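Local structure of excretory-secretory protein 2 (Ancylostoma ceylanicum, 3NSW) at residues P8-I14 against C88-L92; N20-T24 against G80-G84; R44-V48 against D102-E106. The protein is of unconfirmed function but, as a hookworm excretory-secretory protein with a netrin-like fold, probably acts as an immunomodulator in the host. All coordinates share one frame; numbering follows the deposited sequence.

Interaction 1: residues P8-I14 against C88-L92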
loop_
_atom_site.group_PDB
_atom_site.type_symbol
_atom_site.label_atom_id
_atom_site.label_comp_id
_atom_site.label_asym_id
_atom_site.label_seq_id
_atom_site.Cartn_x
_atom_site.Cartn_y
_atom_site.Cartn_z
ATOM N N PRO A 8 -6.247 -3.967 6.183
ATOM C CA PRO A 8 -4.822 -3.706 5.966
ATOM C C PRO A 8 -4.069 -3.663 7.284
ATOM O O PRO A 8 -4.659 -3.383 8.331
ATOM C CB PRO A 8 -4.803 -2.321 5.292
ATOM C CG PRO A 8 -6.188 -2.077 4.850
ATOM C CD PRO A 8 -7.089 -2.837 5.755
ATOM N N LYS A 9 -2.784 -3.973 7.239
ATOM C CA LYS A 9 -1.979 -3.936 8.452
ATOM C C LYS A 9 -0.856 -2.939 8.297
ATOM O O LYS A 9 -0.320 -2.793 7.209
ATOM C CB LYS A 9 -1.410 -5.322 8.760
ATOM C CG LYS A 9 -0.521 -5.905 7.668
ATOM C CD LYS A 9 0.001 -7.281 8.081
ATOM C CE LYS A 9 1.000 -7.827 7.073
ATOM N NZ LYS A 9 1.479 -9.190 7.451
ATOM N N MET A 10 -0.495 -2.284 9.397
ATOM C CA MET A 10 0.687 -1.431 9.434
ATOM C C MET A 10 1.890 -2.328 9.647
ATOM O O MET A 10 1.864 -3.208 10.515
ATOM C CB MET A 10 0.619 -0.432 10.592
ATOM C CG MET A 10 -0.481 0.607 10.517
ATOM S SD MET A 10 -0.508 1.587 9.005
ATOM C CE MET A 10 1.136 2.267 8.921
ATOM N N LEU A 11 2.935 -2.112 8.850
ATOM C CA LEU A 11 4.198 -2.823 9.030
ATOM C C LEU A 11 5.254 -1.890 9.598
ATOM O O LEU A 11 5.452 -0.784 9.089
ATOM C CB LEU A 11 4.722 -3.364 7.700
ATOM C CG LEU A 11 4.178 -4.610 7.012
ATOM C CD1 LEU A 11 5.137 -4.957 5.883
ATOM C CD2 LEU A 11 4.040 -5.785 7.969
ATOM N N SER A 12 5.937 -2.344 10.644
ATOM C CA SER A 12 7.069 -1.604 11.195
ATOM C C SER A 12 8.247 -1.651 10.225
ATOM O O SER A 12 8.942 -0.653 10.045
ATOM C CB SER A 12 7.478 -2.161 12.559
ATOM O OG SER A 12 7.880 -3.516 12.458
ATOM N N GLU A 13 8.452 -2.808 9.596
ATOM C CA GLU A 13 9.523 -2.966 8.604
ATOM C C GLU A 13 9.065 -3.788 7.401
ATOM O O GLU A 13 8.491 -4.868 7.557
ATOM C CB GLU A 13 10.768 -3.603 9.243
ATOM C CG GLU A 13 11.947 -3.764 8.286
ATOM C CD GLU A 13 13.212 -4.300 8.944
ATOM O OE1 GLU A 13 13.142 -4.832 10.073
ATOM O OE2 GLU A 13 14.286 -4.193 8.317
ATOM N N ILE A 14 9.319 -3.270 6.201
ATOM C CA ILE A 14 9.046 -4.021 4.985
ATOM C C ILE A 14 10.196 -5.003 4.747
ATOM O O ILE A 14 11.366 -4.606 4.705
ATOM C CB ILE A 14 8.876 -3.100 3.752
ATOM C CG1 ILE A 14 7.706 -2.131 3.959
ATOM C CG2 ILE A 14 8.692 -3.932 2.480
ATOM C CD1 ILE A 14 7.667 -1.020 2.939
ATOM N N CYS A 88 -3.513 -6.110 2.321
ATOM C CA CYS A 88 -2.524 -5.094 2.084
ATOM C C CYS A 88 -1.654 -4.880 3.309
ATOM O O CYS A 88 -2.091 -5.094 4.453
ATOM C CB CYS A 88 -3.202 -3.764 1.692
ATOM S SG CYS A 88 -4.223 -3.851 0.196
ATOM N N PHE A 89 -0.409 -4.479 3.053
ATOM C CA PHE A 89 0.432 -3.896 4.088
ATOM C C PHE A 89 0.691 -2.406 3.810
ATOM O O PHE A 89 0.666 -1.960 2.653
ATOM C CB PHE A 89 1.750 -4.681 4.289
ATOM C CG PHE A 89 2.747 -4.572 3.143
ATOM C CD1 PHE A 89 3.498 -3.399 2.936
ATOM C CD2 PHE A 89 2.949 -5.651 2.290
ATOM C CE1 PHE A 89 4.422 -3.308 1.885
ATOM C CE2 PHE A 89 3.869 -5.578 1.245
ATOM C CZ PHE A 89 4.609 -4.404 1.036
ATOM N N VAL A 90 0.917 -1.649 4.877
ATOM C CA VAL A 90 1.085 -0.190 4.774
ATOM C C VAL A 90 2.260 0.243 5.646
ATOM O O VAL A 90 2.392 -0.212 6.784
ATOM C CB VAL A 90 -0.188 0.559 5.266
ATOM C CG1 VAL A 90 -0.076 2.058 4.937
ATOM C CG2 VAL A 90 -1.447 -0.030 4.639
ATOM N N LYS A 91 3.095 1.132 5.117
ATOM C CA LYS A 91 4.236 1.680 5.843
ATOM C C LYS A 91 4.367 3.160 5.483
ATOM O O LYS A 91 4.245 3.530 4.321
ATOM C CB LYS A 91 5.516 0.928 5.453
ATOM C CG LYS A 91 6.833 1.652 5.795
ATOM C CD LYS A 91 7.455 1.167 7.101
ATOM C CE LYS A 91 8.677 2.020 7.440
ATOM N NZ LYS A 91 9.597 1.390 8.413
ATOM N N LEU A 92 4.576 4.005 6.490
ATOM C CA LEU A 92 4.807 5.429 6.253
ATOM C C LEU A 92 6.013 5.614 5.347
ATOM O O LEU A 92 7.103 5.133 5.653
ATOM C CB LEU A 92 5.060 6.153 7.584
ATOM C CG LEU A 92 4.924 7.671 7.571
ATOM C CD1 LEU A 92 3.456 8.036 7.425
ATOM C CD2 LEU A 92 5.508 8.256 8.848
#

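Interaction 2: residues N20-T24 against G80-G84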
loop_
_atom_site.group_PDB
_atom_site.type_symbol
_atom_site.label_atom_id
_atom_site.label_comp_id
_atom_site.label_asym_id
_atom_site.label_seq_id
_atom_site.Cartn_x
_atom_site.Cartn_y
_atom_site.Cartn_z
ATOM N N ASN A 20 7.166 -10.292 -1.658
ATOM C CA ASN A 20 6.893 -11.468 -2.491
ATOM C C ASN A 20 5.449 -11.940 -2.442
ATOM O O ASN A 20 4.977 -12.580 -3.375
ATOM C CB ASN A 20 7.816 -12.625 -2.110
ATOM C CG ASN A 20 9.231 -12.398 -2.535
ATOM O OD1 ASN A 20 9.535 -11.478 -3.302
ATOM N ND2 ASN A 20 10.128 -13.262 -2.063
ATOM N N ASP A 21 4.746 -11.618 -1.360
ATOM C CA ASP A 21 3.389 -12.098 -1.193
ATOM C C ASP A 21 2.286 -11.158 -1.678
ATOM O O ASP A 21 1.110 -11.485 -1.568
ATOM C CB ASP A 21 3.122 -12.490 0.244
ATOM C CG ASP A 21 2.035 -13.514 0.339
ATOM O OD1 ASP A 21 2.080 -14.462 -0.468
ATOM O OD2 ASP A 21 1.117 -13.348 1.158
ATOM N N VAL A 22 2.666 -10.009 -2.216
ATOM C CA VAL A 22 1.684 -9.098 -2.811
ATOM C C VAL A 22 1.833 -9.055 -4.330
ATOM O O VAL A 22 2.819 -9.548 -4.872
ATOM C CB VAL A 22 1.712 -7.685 -2.154
ATOM C CG1 VAL A 22 1.313 -7.786 -0.680
ATOM C CG2 VAL A 22 3.084 -7.009 -2.298
ATOM N N GLU A 23 0.839 -8.502 -5.017
ATOM C CA GLU A 23 0.922 -8.372 -6.466
ATOM C C GLU A 23 1.591 -7.055 -6.882
ATOM O O GLU A 23 2.362 -7.027 -7.843
ATOM C CB GLU A 23 -0.459 -8.495 -7.103
ATOM C CG GLU A 23 -0.422 -8.668 -8.617
ATOM C CD GLU A 23 0.489 -9.803 -9.069
ATOM O OE1 GLU A 23 0.450 -10.904 -8.470
ATOM O OE2 GLU A 23 1.251 -9.589 -10.033
ATOM N N THR A 24 1.289 -5.974 -6.172
ATOM C CA THR A 24 1.936 -4.690 -6.455
ATOM C C THR A 24 2.334 -3.983 -5.165
ATOM O O THR A 24 1.691 -4.140 -4.123
ATOM C CB THR A 24 1.052 -3.727 -7.289
ATOM O OG1 THR A 24 -0.135 -3.394 -6.561
ATOM C CG2 THR A 24 0.693 -4.319 -8.663
ATOM N N GLY A 80 1.437 -2.192 -0.155
ATOM C CA GLY A 80 1.657 -3.462 -0.860
ATOM C C GLY A 80 0.346 -4.211 -0.866
ATOM O O GLY A 80 -0.224 -4.420 0.192
ATOM N N CYS A 81 -0.160 -4.593 -2.035
ATOM C CA CYS A 81 -1.493 -5.224 -2.077
ATOM C C CYS A 81 -1.577 -6.428 -3.004
ATOM O O CYS A 81 -0.936 -6.455 -4.037
ATOM C CB CYS A 81 -2.581 -4.218 -2.479
ATOM S SG CYS A 81 -3.013 -2.935 -1.246
ATOM N N LYS A 82 -2.388 -7.422 -2.635
ATOM C CA LYS A 82 -2.807 -8.428 -3.619
ATOM C C LYS A 82 -3.863 -7.782 -4.519
ATOM O O LYS A 82 -4.413 -6.733 -4.180
ATOM C CB LYS A 82 -3.360 -9.689 -2.935
ATOM C CG LYS A 82 -2.341 -10.383 -2.073
ATOM C CD LYS A 82 -2.932 -11.638 -1.429
ATOM C CE LYS A 82 -1.854 -12.454 -0.748
ATOM N NZ LYS A 82 -1.276 -11.769 0.429
ATOM N N SER A 83 -4.147 -8.404 -5.657
ATOM C CA SER A 83 -5.124 -7.860 -6.611
ATOM C C SER A 83 -6.451 -7.474 -5.951
ATOM O O SER A 83 -6.929 -8.169 -5.057
ATOM C CB SER A 83 -5.349 -8.850 -7.758
ATOM O OG SER A 83 -4.140 -9.052 -8.470
ATOM N N GLY A 84 -7.021 -6.347 -6.375
ATOM C CA GLY A 84 -8.241 -5.812 -5.770
ATOM C C GLY A 84 -8.008 -5.043 -4.483
ATOM O O GLY A 84 -8.964 -4.713 -3.762
HETATM O O HOH W 1 -2.226 -5.142 -6.724
#

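Interaction 3: residues R44-V48 against D102-E106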
loop_
_atom_site.group_PDB
_atom_site.type_symbol
_atom_site.label_atom_id
_atom_site.label_comp_id
_atom_site.label_asym_id
_atom_site.label_seq_id
_atom_site.Cartn_x
_atom_site.Cartn_y
_atom_site.Cartn_z
ATOM N N ARG A 44 3.743 5.968 -8.046
ATOM C CA ARG A 44 4.702 5.051 -8.644
ATOM C C ARG A 44 4.321 3.637 -8.251
ATOM O O ARG A 44 3.868 3.418 -7.142
ATOM C CB ARG A 44 6.092 5.347 -8.070
ATOM C CG ARG A 44 7.179 4.369 -8.497
ATOM C CD ARG A 44 8.508 4.789 -7.926
ATOM N NE ARG A 44 9.556 3.836 -8.269
ATOM C CZ ARG A 44 10.801 3.924 -7.819
ATOM N NH1 ARG A 44 11.138 4.919 -7.008
ATOM N NH2 ARG A 44 11.701 3.025 -8.175
ATOM N N LEU A 45 4.504 2.685 -9.160
ATOM C CA LEU A 45 4.468 1.275 -8.751
ATOM C C LEU A 45 5.913 0.823 -8.762
ATOM O O LEU A 45 6.603 0.998 -9.775
ATOM C CB LEU A 45 3.651 0.428 -9.730
ATOM C CG LEU A 45 2.183 0.765 -10.005
ATOM C CD1 LEU A 45 1.548 -0.392 -10.740
ATOM C CD2 LEU A 45 1.433 1.038 -8.732
ATOM N N TYR A 46 6.388 0.280 -7.641
ATOM C CA TYR A 46 7.758 -0.221 -7.587
ATOM C C TYR A 46 7.862 -1.482 -8.444
ATOM O O TYR A 46 6.865 -2.168 -8.666
ATOM C CB TYR A 46 8.195 -0.493 -6.145
ATOM C CG TYR A 46 8.187 0.734 -5.248
ATOM C CD1 TYR A 46 9.266 1.632 -5.248
ATOM C CD2 TYR A 46 7.102 1.004 -4.400
ATOM C CE1 TYR A 46 9.266 2.756 -4.422
ATOM C CE2 TYR A 46 7.096 2.129 -3.565
ATOM C CZ TYR A 46 8.186 3.004 -3.597
ATOM O OH TYR A 46 8.194 4.106 -2.776
ATOM N N ASP A 47 9.065 -1.771 -8.941
ATOM C CA ASP A 47 9.279 -2.923 -9.808
ATOM C C ASP A 47 9.550 -4.214 -9.022
ATOM O O ASP A 47 10.404 -5.019 -9.398
ATOM C CB ASP A 47 10.401 -2.615 -10.803
ATOM C CG ASP A 47 10.046 -1.486 -11.742
ATOM O OD1 ASP A 47 8.990 -1.571 -12.397
ATOM O OD2 ASP A 47 10.827 -0.518 -11.834
ATOM N N VAL A 48 8.797 -4.389 -7.936
ATOM C CA VAL A 48 8.878 -5.560 -7.049
ATOM C C VAL A 48 7.463 -5.993 -6.628
ATOM O O VAL A 48 6.569 -5.140 -6.493
ATOM C CB VAL A 48 9.735 -5.280 -5.782
ATOM C CG1 VAL A 48 11.205 -5.090 -6.138
ATOM C CG2 VAL A 48 9.180 -4.077 -4.979
ATOM N N ASP A 102 16.302 -0.278 -0.724
ATOM C CA ASP A 102 16.948 -1.283 -1.575
ATOM C C ASP A 102 16.015 -2.431 -1.987
ATOM O O ASP A 102 16.040 -2.854 -3.144
ATOM C CB ASP A 102 18.218 -1.833 -0.904
ATOM C CG ASP A 102 19.362 -0.824 -0.860
ATOM O OD1 ASP A 102 19.322 0.204 -1.576
ATOM O OD2 ASP A 102 20.328 -1.079 -0.107
ATOM N N LEU A 103 15.185 -2.915 -1.055
ATOM C CA LEU A 103 14.216 -3.980 -1.347
ATOM C C LEU A 103 13.194 -3.529 -2.381
ATOM O O LEU A 103 12.746 -4.320 -3.214
ATOM C CB LEU A 103 13.474 -4.429 -0.079
ATOM C CG LEU A 103 14.202 -5.302 0.944
ATOM C CD1 LEU A 103 13.301 -5.589 2.114
ATOM C CD2 LEU A 103 14.700 -6.600 0.324
ATOM N N LEU A 104 12.826 -2.255 -2.299
ATOM C CA LEU A 104 11.843 -1.656 -3.191
ATOM C C LEU A 104 12.477 -1.171 -4.493
ATOM O O LEU A 104 11.771 -0.779 -5.433
ATOM C CB LEU A 104 11.143 -0.488 -2.481
ATOM C CG LEU A 104 10.270 -0.844 -1.274
ATOM C CD1 LEU A 104 9.812 0.426 -0.564
ATOM C CD2 LEU A 104 9.079 -1.679 -1.718
ATOM N N LYS A 105 13.808 -1.220 -4.544
ATOM C CA LYS A 105 14.591 -0.620 -5.633
ATOM C C LYS A 105 14.145 0.833 -5.849
ATOM O O LYS A 105 13.904 1.264 -6.974
ATOM C CB LYS A 105 14.480 -1.452 -6.921
ATOM C CG LYS A 105 15.339 -2.723 -6.948
ATOM C CD LYS A 105 14.749 -3.847 -6.112
ATOM C CE LYS A 105 15.701 -5.027 -6.000
ATOM N NZ LYS A 105 15.567 -5.958 -7.155
ATOM N N GLU A 106 14.027 1.571 -4.746
ATOM C CA GLU A 106 13.576 2.955 -4.774
ATOM C C GLU A 106 14.474 3.843 -5.643
ATOM O O GLU A 106 13.983 4.762 -6.302
ATOM C CB GLU A 106 13.515 3.516 -3.359
ATOM C CG GLU A 106 12.799 4.846 -3.273
ATOM C CD GLU A 106 13.327 5.716 -2.158
ATOM O OE1 GLU A 106 12.523 6.116 -1.292
ATOM O OE2 GLU A 106 14.545 5.993 -2.148
HETATM O O HOH W 2 11.165 -0.167 -8.132
HETATM O O HOH W 3 9.973 6.087 -2.885
#

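Interaction 1: residues P8-I14 against C88-L92
The ring of Phe89 meets two aliphatic side chains of 8-14, Leu11 near its root and Ile14 farther out; Leu11 CD1 and Ile14 CG1 both approach it obliquely. Leu11 CD1 lies 3.7 Å from Phe89 CG, while Leu11 CG comes still nearer to the ring's attachment, 3.6 Å from Phe89 CB. The Ile14 side chain runs at about a right angle to that of Phe89, its CG1 touching Phe89 CE1. The phenylalanine's CG sits between its backbone N and carbonyl carbon (chi1 70°), which turns the ring along the side where these branched residues gather. Asp18 of helix 16-20 also touches Leu11 and Phe89, so this side of the strands packs against that helix.

On the other face Met10 and Val90 lie side by side. The bend at Met10 chi2 brings SD to 3.9 Å from Val90 CB, and that at chi3 lays CE against Val90 O; a flexible thioether can fold over the smaller valine. Pro8 CB rests on Val90 CG2, and Ile69 lies against both Pro8 and Met10.

The backbones are joined by three hydrogen bonds. Lys9 N donates to Cys88 O (3.1 Å) and Lys9 O accepts from Val90 N (2.9 Å), so Lys9 straddles Phe89, bonding the residues before and after it, as in parallel pairing; Leu11 N then donates to Val90 O (2.9 Å). Where 8-14 has left its strand, Lys91 runs its methylenes past Ile14 CD1 and Leu11 O, and its NZ donates to Ser12 O at 2.7 Å, tilted from the carbonyl plane. Glu100 of helix 98-104 forms a salt bridge with the same ammonium, a pairing suited to a long amphipathic side chain. This is a short parallel beta ladder, strand 9-10 bordering the mixed sheet of a netrin-like fold.

Interaction 2: residues N20-T24 against G80-G84
Cys81 O accepts two backbone bonds from consecutive residues, Glu23 and Thr24. Thr24 N supplies the straighter one, 3.1 Å long with an N-H...O angle of 171°, nearly in line with the carbonyl. Glu23 N is closer at 2.9 Å but more bent, and it arrives from above the carbonyl plane. Return pairing comes from Cys81 N, which donates to Thr24 O over 2.8 Å. A water held 2.7 Å from Thr24 OG1 also gives a longer bond to Cys81 O, so the water bridges the threonine hydroxyl and the cysteine carbonyl.

Two residues facing one make this a classic beta bulge, placed where strand 24-33 starts its antiparallel pairing with strand 75-82 of the netrin-like sheet. The extra residue, Glu23, has its CB near Cys81 O, but its chain, bent at chi2, leads the carboxylate away to a salt bridge with Lys50. The Val22 side chain, just before the bulge, is buried and apolar, so it asks for no polar partner. Its CG1 lies 3.7 Å from Gly80 C, and its CG2 is the methyl for which glycine's lack of a side chain leaves room, 4.1 Å from Gly80 CA. Cys81 SG is committed to the disulfide with Cys88.

Nearer the surface, Lys82 passes its methylenes by Asp21 O, and a turn at its last torsion (chi4 67°) directs NZ to the carboxylate. There it forms a salt bridge with Asp21 OD2 at 3.0 Å, reached from above the carboxylate plane, and a weak bond to Asp21 O. Asp87 gives the ammonium a further ion pair, long and weak.

Interaction 3: residues R44-V48 against D102-E106
Arg44 reaches Glu106 by a fully extended chain: CG stands opposite the backbone N (chi1 174°) and the following torsions stay straight, carrying the guanidinium to the chain's last residue. Arg44 NH1 donates to Glu106 O at 2.9 Å, with the acceptor in the guanidinium plane, and NH2 adds weak bonds to Lys105 O and Glu106 O. Tyr46 CD1 lies 3.7 Å above the guanidinium plane, over its centre, which probably limits the group's rotation. In turn the Tyr46 ring takes Leu104 CB over a face, 4.2 Å from its centroid, a CH-pi contact. Its OH shares a water, 2.7 Å away, with Glu106 OE1; a second water joins Asp47 N to Leu104 O.

Val48, compact and branched, fits against the last turn: CG2 touches Leu104 CD2 at 4.0 Å and CG1 lies beside Lys105 CD. Arginine suits this place just past the helix, where the helix end and the C-terminus would probably be negative. Lys105, with positive phi, closes helix 98-104 in a Schellman motif, and the contact seats this C-terminal helix beside the end of strand 37-45, consistent with the terminal helices that flank the sheet in netrin-like domains.

Interactions 1 and 2 meet in adjoining strands: 88-92 and 75-82 are neighbours in the sheet, joined by the Cys81-Cys88 disulfide, and Phe89 also packs on Val22. Interaction 1 buries the most surface and pairs strands in parallel; interaction 2 pairs them antiparallel. In both, a lysine bonds across to the partner segment. All three are partly buried, centred about 7, 9 and 12 Å from the chain's centre, with hydrophobic contacts inside and charged groups outside. Interaction 3 relies on side chains, not strand pairing: an arginine and waters meet main-chain oxygens at and just past a helix end. Its Leu103 CD1 touches Ile14 O of interaction 1, whereas interactions 2 and 3 do not touch, their nearest atoms being about 5 Å apart.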